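Local coordinates for beta-galacturonidase (Eisenbergiella tayi, PDB 6NCW), which cleaves beta-linked galacturonic acid from its conjugates as a family 2 glycoside hydrolase, and may also act on beta-glucuronides, at residues S124-P129 / E333-G338; E359-H364 / K398-Y403; G374-C379 / S391-L396. All blocks are in the same frame, centred on the assembly; numbering follows the deposited sequence.

Contact 1: S124-P129 / E333-G338; sequences SALHVP and ENHARG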
loop_
_atom_site.group_PDB
_atom_site.type_symbol
_atom_site.label_atom_id
_atom_site.label_comp_id
_atom_site.label_asym_id
_atom_site.label_seq_id
_atom_site.Cartn_x
_atom_site.Cartn_y
_atom_site.Cartn_z
ATOM N N SER A 124 13.960 32.854 15.684
ATOM C CA SER A 124 12.683 32.513 15.064
ATOM C C SER A 124 11.704 32.083 16.149
ATOM O O SER A 124 11.828 30.986 16.701
ATOM C CB SER A 124 12.879 31.420 14.021
ATOM O OG SER A 124 11.632 31.028 13.480
ATOM N N ALA A 125 10.722 32.936 16.448
ATOM C CA ALA A 125 9.774 32.623 17.513
ATOM C C ALA A 125 8.499 31.957 17.011
ATOM O O ALA A 125 7.797 31.308 17.802
ATOM C CB ALA A 125 9.411 33.889 18.296
ATOM N N LEU A 126 8.184 32.098 15.724
ATOM C CA LEU A 126 6.974 31.525 15.150
ATOM C C LEU A 126 7.258 30.197 14.450
ATOM O O LEU A 126 6.612 29.183 14.738
ATOM C CB LEU A 126 6.339 32.547 14.178
ATOM C CG LEU A 126 6.086 33.941 14.782
ATOM C CD1 LEU A 126 5.374 34.865 13.789
ATOM C CD2 LEU A 126 5.297 33.858 16.073
ATOM N N HIS A 127 8.237 30.181 13.547
ATOM C CA HIS A 127 8.709 28.947 12.936
ATOM C C HIS A 127 9.594 28.207 13.924
ATOM O O HIS A 127 10.715 28.645 14.191
ATOM C CB HIS A 127 9.473 29.244 11.655
ATOM C CG HIS A 127 8.607 29.764 10.567
ATOM N ND1 HIS A 127 7.957 28.934 9.681
ATOM C CD2 HIS A 127 8.248 31.030 10.241
ATOM C CE1 HIS A 127 7.257 29.669 8.837
ATOM N NE2 HIS A 127 7.419 30.944 9.150
ATOM N N VAL A 128 9.085 27.092 14.455
ATOM C CA VAL A 128 9.745 26.231 15.441
ATOM C C VAL A 128 9.506 24.770 15.050
ATOM O O VAL A 128 8.657 24.503 14.187
ATOM C CB VAL A 128 9.211 26.503 16.859
ATOM C CG1 VAL A 128 9.496 27.956 17.297
ATOM C CG2 VAL A 128 7.729 26.195 16.923
ATOM N N PRO A 129 10.207 23.793 15.634
ATOM C CA PRO A 129 9.802 22.399 15.418
ATOM C C PRO A 129 8.352 22.264 15.850
ATOM O O PRO A 129 7.984 22.689 16.945
ATOM C CB PRO A 129 10.756 21.598 16.316
ATOM C CG PRO A 129 11.960 22.544 16.513
ATOM C CD PRO A 129 11.316 23.885 16.604
ATOM N N GLU A 333 -6.021 33.172 10.309
ATOM C CA GLU A 333 -5.369 33.455 11.585
ATOM C C GLU A 333 -3.902 33.827 11.380
ATOM O O GLU A 333 -3.315 33.546 10.336
ATOM C CB GLU A 333 -5.484 32.264 12.561
ATOM C CG GLU A 333 -4.919 30.921 12.064
ATOM C CD GLU A 333 -5.312 29.777 13.000
ATOM O OE1 GLU A 333 -4.551 28.784 13.110
ATOM O OE2 GLU A 333 -6.403 29.878 13.619
ATOM N N ASN A 334 -3.319 34.484 12.391
ATOM C CA ASN A 334 -1.900 34.799 12.349
ATOM C C ASN A 334 -1.074 33.525 12.542
ATOM O O ASN A 334 -1.594 32.458 12.878
ATOM C CB ASN A 334 -1.531 35.871 13.389
ATOM C CG ASN A 334 -1.580 35.385 14.846
ATOM O OD1 ASN A 334 -2.267 34.425 15.205
ATOM N ND2 ASN A 334 -0.848 36.084 15.699
ATOM N N HIS A 335 0.225 33.636 12.282
ATOM C CA HIS A 335 1.081 32.455 12.274
ATOM C C HIS A 335 1.509 32.127 13.700
ATOM O O HIS A 335 2.396 32.778 14.255
ATOM C CB HIS A 335 2.296 32.660 11.380
ATOM C CG HIS A 335 3.251 31.512 11.434
ATOM N ND1 HIS A 335 4.594 31.641 11.161
ATOM C CD2 HIS A 335 3.056 30.211 11.757
ATOM C CE1 HIS A 335 5.185 30.461 11.298
ATOM N NE2 HIS A 335 4.270 29.577 11.660
ATOM N N ALA A 336 0.878 31.108 14.290
ATOM C CA ALA A 336 1.233 30.598 15.610
ATOM C C ALA A 336 0.532 29.258 15.828
ATOM O O ALA A 336 -0.645 29.120 15.480
ATOM C CB ALA A 336 0.828 31.588 16.705
ATOM N N ARG A 337 1.232 28.286 16.421
ATOM C CA ARG A 337 0.576 27.026 16.789
ATOM C C ARG A 337 1.229 26.399 18.016
ATOM O O ARG A 337 2.400 25.998 17.963
ATOM C CB ARG A 337 0.588 26.022 15.631
ATOM C CG ARG A 337 -0.083 24.690 15.991
ATOM C CD ARG A 337 0.689 23.400 15.487
ATOM N NE ARG A 337 0.139 22.250 16.205
ATOM C CZ ARG A 337 0.494 21.882 17.436
ATOM N NH1 ARG A 337 1.464 22.516 18.090
ATOM N NH2 ARG A 337 -0.119 20.858 18.008
ATOM N N GLY A 338 0.458 26.284 19.097
ATOM C CA GLY A 338 0.836 25.437 20.219
ATOM C C GLY A 338 1.991 25.956 21.046
ATOM O O GLY A 338 2.709 25.164 21.666
HETATM O O HOH W 1 3.851 28.108 15.283
#

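Contact 2: E359-H364 / K398-Y403; sequences EMITAH and KSLDPY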
loop_
_atom_site.group_PDB
_atom_site.type_symbol
_atom_site.label_atom_id
_atom_site.label_comp_id
_atom_site.label_asym_id
_atom_site.label_seq_id
_atom_site.Cartn_x
_atom_site.Cartn_y
_atom_site.Cartn_z
ATOM N N GLU A 359 0.795 42.829 8.623
ATOM C CA GLU A 359 0.922 42.527 7.203
ATOM C C GLU A 359 -0.285 41.758 6.684
ATOM O O GLU A 359 -0.771 42.036 5.579
ATOM C CB GLU A 359 2.214 41.761 6.960
ATOM C CG GLU A 359 3.460 42.634 7.175
ATOM C CD GLU A 359 4.745 41.819 7.068
ATOM O OE1 GLU A 359 5.821 42.413 6.895
ATOM O OE2 GLU A 359 4.674 40.574 7.146
ATOM N N MET A 360 -0.800 40.816 7.490
ATOM C CA MET A 360 -1.952 40.012 7.098
ATOM C C MET A 360 -3.185 40.881 6.859
ATOM O O MET A 360 -3.827 40.788 5.809
ATOM C CB MET A 360 -2.212 38.951 8.174
ATOM C CG MET A 360 -3.585 38.329 8.215
ATOM S SD MET A 360 -3.730 37.127 9.594
ATOM C CE MET A 360 -4.037 38.149 11.037
ATOM N N ILE A 361 -3.539 41.732 7.819
ATOM C CA ILE A 361 -4.789 42.479 7.674
ATOM C C ILE A 361 -4.638 43.585 6.635
ATOM O O ILE A 361 -5.546 43.816 5.825
ATOM C CB ILE A 361 -5.276 43.018 9.034
ATOM C CG1 ILE A 361 -5.627 41.841 9.955
ATOM C CG2 ILE A 361 -6.516 43.902 8.857
ATOM C CD1 ILE A 361 -6.138 42.225 11.326
ATOM N N THR A 362 -3.487 44.269 6.613
ATOM C CA THR A 362 -3.284 45.302 5.598
ATOM C C THR A 362 -3.419 44.715 4.193
ATOM O O THR A 362 -4.041 45.322 3.319
ATOM C CB THR A 362 -1.921 45.971 5.785
ATOM O OG1 THR A 362 -1.832 46.487 7.120
ATOM C CG2 THR A 362 -1.732 47.125 4.797
ATOM N N ALA A 363 -2.899 43.506 3.978
ATOM C CA ALA A 363 -2.912 42.922 2.642
ATOM C C ALA A 363 -4.271 42.329 2.285
ATOM O O ALA A 363 -4.698 42.420 1.128
ATOM C CB ALA A 363 -1.822 41.851 2.541
ATOM N N HIS A 364 -4.967 41.741 3.264
ATOM C CA HIS A 364 -6.143 40.901 3.038
ATOM C C HIS A 364 -7.451 41.580 3.400
ATOM O O HIS A 364 -8.507 40.944 3.303
ATOM C CB HIS A 364 -6.028 39.596 3.844
ATOM C CG HIS A 364 -4.869 38.739 3.441
ATOM N ND1 HIS A 364 -4.564 37.552 4.072
ATOM C CD2 HIS A 364 -3.936 38.902 2.468
ATOM C CE1 HIS A 364 -3.495 37.017 3.505
ATOM N NE2 HIS A 364 -3.093 37.815 2.529
ATOM N N LYS A 398 -8.287 44.930 16.280
ATOM C CA LYS A 398 -9.378 45.906 16.288
ATOM C C LYS A 398 -8.929 47.250 15.718
ATOM O O LYS A 398 -9.683 47.907 14.992
ATOM C CB LYS A 398 -9.916 46.079 17.706
ATOM C CG LYS A 398 -11.156 46.961 17.814
ATOM C CD LYS A 398 -11.626 47.022 19.255
ATOM C CE LYS A 398 -13.132 47.256 19.338
ATOM N NZ LYS A 398 -13.906 46.280 18.496
ATOM N N SER A 399 -7.703 47.666 16.019
ATOM C CA SER A 399 -7.226 48.939 15.491
ATOM C C SER A 399 -7.064 48.895 13.979
ATOM O O SER A 399 -7.135 49.940 13.324
ATOM C CB SER A 399 -5.906 49.329 16.146
ATOM O OG SER A 399 -4.815 48.635 15.557
ATOM N N LEU A 400 -6.835 47.710 13.403
ATOM C CA LEU A 400 -6.659 47.601 11.957
ATOM C C LEU A 400 -7.952 47.260 11.243
ATOM O O LEU A 400 -8.111 47.597 10.062
ATOM C CB LEU A 400 -5.615 46.536 11.614
ATOM C CG LEU A 400 -4.192 46.777 12.110
ATOM C CD1 LEU A 400 -3.347 45.526 11.938
ATOM C CD2 LEU A 400 -3.577 47.949 11.367
ATOM N N ASP A 401 -8.870 46.581 11.929
ATOM C CA ASP A 401 -10.136 46.170 11.328
ATOM C C ASP A 401 -11.188 46.145 12.422
ATOM O O ASP A 401 -11.374 45.133 13.107
ATOM C CB ASP A 401 -10.009 44.810 10.651
ATOM C CG ASP A 401 -11.321 44.303 10.103
ATOM O OD1 ASP A 401 -11.290 43.294 9.358
ATOM O OD2 ASP A 401 -12.379 44.911 10.405
ATOM N N PRO A 402 -11.903 47.255 12.623
ATOM C CA PRO A 402 -12.848 47.325 13.741
ATOM C C PRO A 402 -14.158 46.581 13.515
ATOM O O PRO A 402 -14.993 46.558 14.427
ATOM C CB PRO A 402 -13.084 48.837 13.888
ATOM C CG PRO A 402 -12.821 49.400 12.533
ATOM C CD PRO A 402 -11.736 48.553 11.935
ATOM N N TYR A 403 -14.361 45.937 12.367
ATOM C CA TYR A 403 -15.670 45.404 12.010
ATOM C C TYR A 403 -15.772 43.882 12.069
ATOM O O TYR A 403 -16.758 43.363 12.608
ATOM C CB TYR A 403 -16.058 45.916 10.615
ATOM C CG TYR A 403 -15.984 47.433 10.549
ATOM C CD1 TYR A 403 -15.026 48.082 9.772
ATOM C CD2 TYR A 403 -16.844 48.215 11.312
ATOM C CE1 TYR A 403 -14.955 49.478 9.736
ATOM C CE2 TYR A 403 -16.781 49.605 11.286
ATOM C CZ TYR A 403 -15.841 50.233 10.504
ATOM O OH TYR A 403 -15.794 51.618 10.496
#

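Contact 3: G374-C379 / S391-L396; sequences GILNEC and SEQYEL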
loop_
_atom_site.group_PDB
_atom_site.type_symbol
_atom_site.label_atom_id
_atom_site.label_comp_id
_atom_site.label_asym_id
_atom_site.label_seq_id
_atom_site.Cartn_x
_atom_site.Cartn_y
_atom_site.Cartn_z
ATOM N N GLY A 374 -8.466 35.065 13.380
ATOM C CA GLY A 374 -8.051 34.236 14.492
ATOM C C GLY A 374 -6.653 34.566 14.959
ATOM O O GLY A 374 -5.847 35.106 14.195
ATOM N N ILE A 375 -6.326 34.244 16.207
ATOM C CA ILE A 375 -4.952 34.402 16.673
ATOM C C ILE A 375 -4.537 33.198 17.513
ATOM O O ILE A 375 -5.374 32.497 18.091
ATOM C CB ILE A 375 -4.750 35.701 17.492
ATOM C CG1 ILE A 375 -5.644 35.719 18.740
ATOM C CG2 ILE A 375 -4.991 36.926 16.647
ATOM C CD1 ILE A 375 -5.438 36.968 19.600
ATOM N N LEU A 376 -3.226 32.957 17.552
ATOM C CA LEU A 376 -2.583 32.193 18.626
ATOM C C LEU A 376 -3.283 30.861 18.900
ATOM O O LEU A 376 -3.641 30.534 20.041
ATOM C CB LEU A 376 -2.514 33.033 19.901
ATOM C CG LEU A 376 -1.747 34.350 19.788
ATOM C CD1 LEU A 376 -1.711 35.015 21.163
ATOM C CD2 LEU A 376 -0.333 34.131 19.201
ATOM N N ASN A 377 -3.455 30.078 17.835
ATOM C CA ASN A 377 -3.972 28.722 17.951
ATOM C C ASN A 377 -3.251 27.925 19.036
ATOM O O ASN A 377 -2.030 27.751 18.988
ATOM C CB ASN A 377 -3.846 28.006 16.604
ATOM C CG ASN A 377 -4.255 26.550 16.695
ATOM O OD1 ASN A 377 -5.446 26.223 16.616
ATOM N ND2 ASN A 377 -3.269 25.662 16.884
ATOM N N GLU A 378 -4.022 27.451 20.018
ATOM C CA GLU A 378 -3.536 26.587 21.094
ATOM C C GLU A 378 -2.312 27.161 21.821
ATOM O O GLU A 378 -1.459 26.417 22.309
ATOM C CB GLU A 378 -3.229 25.180 20.569
ATOM C CG GLU A 378 -4.474 24.433 20.094
ATOM C CD GLU A 378 -4.251 22.929 19.971
ATOM O OE1 GLU A 378 -3.086 22.479 20.113
ATOM O OE2 GLU A 378 -5.249 22.198 19.733
ATOM N N CYS A 379 -2.208 28.478 21.927
ATOM C CA CYS A 379 -1.127 29.053 22.718
ATOM C C CYS A 379 -1.556 29.118 24.190
ATOM O O CYS A 379 -2.585 28.552 24.585
ATOM C CB CYS A 379 -0.695 30.384 22.103
ATOM S SG CYS A 379 0.047 30.121 20.446
ATOM N N SER A 391 -4.364 39.760 24.759
ATOM C CA SER A 391 -4.991 41.076 24.820
ATOM C C SER A 391 -4.340 42.026 23.826
ATOM O O SER A 391 -5.029 42.712 23.069
ATOM C CB SER A 391 -4.918 41.642 26.245
ATOM O OG SER A 391 -5.739 42.801 26.377
ATOM N N GLU A 392 -3.005 42.052 23.796
ATOM C CA GLU A 392 -2.293 42.946 22.889
ATOM C C GLU A 392 -2.664 42.684 21.436
ATOM O O GLU A 392 -2.834 43.627 20.648
ATOM C CB GLU A 392 -0.783 42.781 23.059
ATOM C CG GLU A 392 -0.232 43.178 24.399
ATOM C CD GLU A 392 1.251 42.850 24.503
ATOM O OE1 GLU A 392 1.927 43.329 25.447
ATOM O OE2 GLU A 392 1.738 42.097 23.630
ATOM N N GLN A 393 -2.770 41.407 21.055
ATOM C CA GLN A 393 -2.982 41.077 19.650
ATOM C C GLN A 393 -4.434 41.284 19.247
ATOM O O GLN A 393 -4.711 41.727 18.130
ATOM C CB GLN A 393 -2.514 39.641 19.384
ATOM C CG GLN A 393 -1.029 39.486 19.667
ATOM C CD GLN A 393 -0.476 38.117 19.340
ATOM O OE1 GLN A 393 -0.988 37.399 18.469
ATOM N NE2 GLN A 393 0.588 37.744 20.041
ATOM N N TYR A 394 -5.368 40.973 20.145
ATOM C CA TYR A 394 -6.769 41.266 19.878
ATOM C C TYR A 394 -6.993 42.758 19.668
ATOM O O TYR A 394 -7.762 43.155 18.780
ATOM C CB TYR A 394 -7.628 40.767 21.039
ATOM C CG TYR A 394 -8.031 39.307 20.993
ATOM C CD1 TYR A 394 -7.965 38.529 22.136
ATOM C CD2 TYR A 394 -8.528 38.723 19.831
ATOM C CE1 TYR A 394 -8.355 37.214 22.135
ATOM C CE2 TYR A 394 -8.927 37.386 19.818
ATOM C CZ TYR A 394 -8.834 36.642 20.982
ATOM O OH TYR A 394 -9.226 35.318 21.022
ATOM N N GLU A 395 -6.344 43.603 20.491
ATOM C CA GLU A 395 -6.498 45.049 20.324
ATOM C C GLU A 395 -5.769 45.554 19.087
ATOM O O GLU A 395 -6.228 46.516 18.461
ATOM C CB GLU A 395 -6.013 45.800 21.566
ATOM C CG GLU A 395 -6.159 47.344 21.495
ATOM C CD GLU A 395 -7.573 47.831 21.122
ATOM O OE1 GLU A 395 -7.735 48.414 20.019
ATOM O OE2 GLU A 395 -8.517 47.636 21.924
ATOM N N LEU A 396 -4.654 44.925 18.709
ATOM C CA LEU A 396 -4.023 45.258 17.436
ATOM C C LEU A 396 -4.969 44.979 16.266
ATOM O O LEU A 396 -5.103 45.809 15.358
ATOM C CB LEU A 396 -2.716 44.479 17.282
ATOM C CG LEU A 396 -1.893 44.696 16.006
ATOM C CD1 LEU A 396 -1.459 46.175 15.823
ATOM C CD2 LEU A 396 -0.675 43.783 16.033
#

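Contact 1: S124-P129 / E333-G338
Leu126 and His127 close over His335, and most of the 203 Å² buried here comes from these three residues. Leu126 runs along the histidine from ring to backbone. Its CB lies by the imidazole, 3.6 Å from His335 ND1. CG has moved on to the main chain and faces His335 O. CD1 and CD2 stay with that same oxygen, and Leu126 CD2 is 3.6 Å from His335 O. Leu126 also touches Gln352 and Cys353 of helix 349-364. His127 meets His335 in an edge-to-face (T-shaped) stack. The ring centroids are 4.3 Å apart and the planes are inclined at 64°. His335 CE1 points at the middle of one His127 face, with His127 NE2 the nearest ring atom at 3.1 Å. With CG anti to the backbone N (chi1 175°), the His335 ring reaches out to that face.

The two segments belong to different domains of the family 2 architecture. Residues 124-129 are a loop of the N-terminal beta-sandwich region, and 333-338 follow strand 329-333 of the TIM barrel. The contact therefore fastens a beta-sandwich loop to the rim of the barrel. The barrel segment carries Arg337, which binds galacturonate. The rings are also held by their nitrogens. His335 ND1 bonds to Asn93 and NE2 to Tyr132, while His127 ND1 bonds to Ser134. Bonds at both nitrogens would fix the rotation of the His335 ring. A water donates to Leu126 O at 3.0 Å and accepts a weak bond from Arg337 N at 2.9 Å. Inside the first loop, Ser124 OG donates to His127 O at 2.7 Å, in the carbonyl plane and on a lone pair.

Contact 2: E359-H364 / K398-Y403
The last turn of helix 349-364 comes up to the end of helix 384-400, with the CA atoms of Ile361 and Leu400 6.9 Å apart. These are neighbouring outer helices of the TIM barrel, one on each side of strand 370-374 in the chain. Each helix links two adjacent parallel strands, as in the repeated beta-alpha-beta crossovers of this fold.

The touching is done by one methyl group. Ile361 CG2 is anti to its own backbone N and points across to the other helix end. It meets Leu400 CB at 3.9 Å and Asp401 CB at 4.0 Å. Ile361 and Leu400 pass each other at a slant, while Ile361 and Asp401 are nearly perpendicular. The contact is modest, with 159 Å² buried, and it is purely apolar. Ile361 also rests on Trp373 of the strand beneath.

Asp401 is the first residue to leave the helical conformation. It turns its CB to the isoleucine and its carboxylate to polar partners. Asp401 CG is anti to the backbone N (chi1 176°), which takes the carboxylate past the isoleucine methyl to Trp373 and Arg404. Asp401 OD1 takes a hydrogen bond from Trp373 NE1 and a salt bridge from Arg404, partners that would favour the charged carboxylate. The other oxygen closes an Asx turn: Tyr403 N donates to Asp401 OD2 at 3.0 Å, with an N-H...O angle of 159°.

Contact 3: G374-C379 / S391-L396
Leu376 N donates a hydrogen bond to Asn334 OD1, and the leucine side chain meets the amide of Gln393. Leu376 CG and Leu376 CD2 both lie 3.4 Å from Gln393 OE1. That oxygen also takes a weak hydrogen bond from Asn334 ND2. The amide nitrogen is also covered, with Leu376 CD1 3.7 Å from Gln393 NE2. The two side chains come at each other from opposite directions. The extended glutamine chain carries its amide out from the helix to the leucine branches.

Ile375 packs on the next helix residue. Its CD1 sits over the centre of one Tyr394 ring face, 3.5 Å from the centroid and 9° off the ring normal. This is a CH-pi contact. Ile375 CG1 lies between the backbone N and the carbonyl carbon (chi1 60°), and the chain then runs straight on to the ring. Ile375 CD1 also reaches Gln393 CB at 4.0 Å.

Residues 374-379 lead out of barrel strand 370-374. Residues 391-396 belong to the following helix, 384-400. The contact thus lays a barrel loop against the helix that comes after it. The loop makes a type II beta turn from Leu376 to Cys379, closed by Cys379 N donating to Leu376 O at 3.1 Å. Asn377 and Glu378 occupy its corners. An Asn-Glu pair at the end of the fourth barrel strand is a signature of clan A glycoside hydrolases. Asn377 binds galacturonate, and both residues bond to glycerol here. Across the contact the loop meets the helix by CH-pi packing and by carbon against the glutamine amide. Its backbone is bonded mainly to the neighbouring strands and loops.

In the fold
Contacts 1 and 3 lie by the sugar pocket and contact 2 lies away from it. Contacts 1 and 3 have centres about 12 Å apart and join directly: Gly338 N lies 2.9 Å from Asn377 O, and Asn334 OD1 lies 2.9 Å from Leu376 N, both probable hydrogen bonds. Each supplies a galacturonate-binding residue, Arg337 and Asn377, and Arg337 NE also bonds to glycerol. The His335 side chain is also about 5 Å from that of His312, another binding residue. The centre of contact 2 is about 13 Å from that of contact 3, with which it shares helix 384-400, and about 19 Å from that of contact 1, which it touches through Met360.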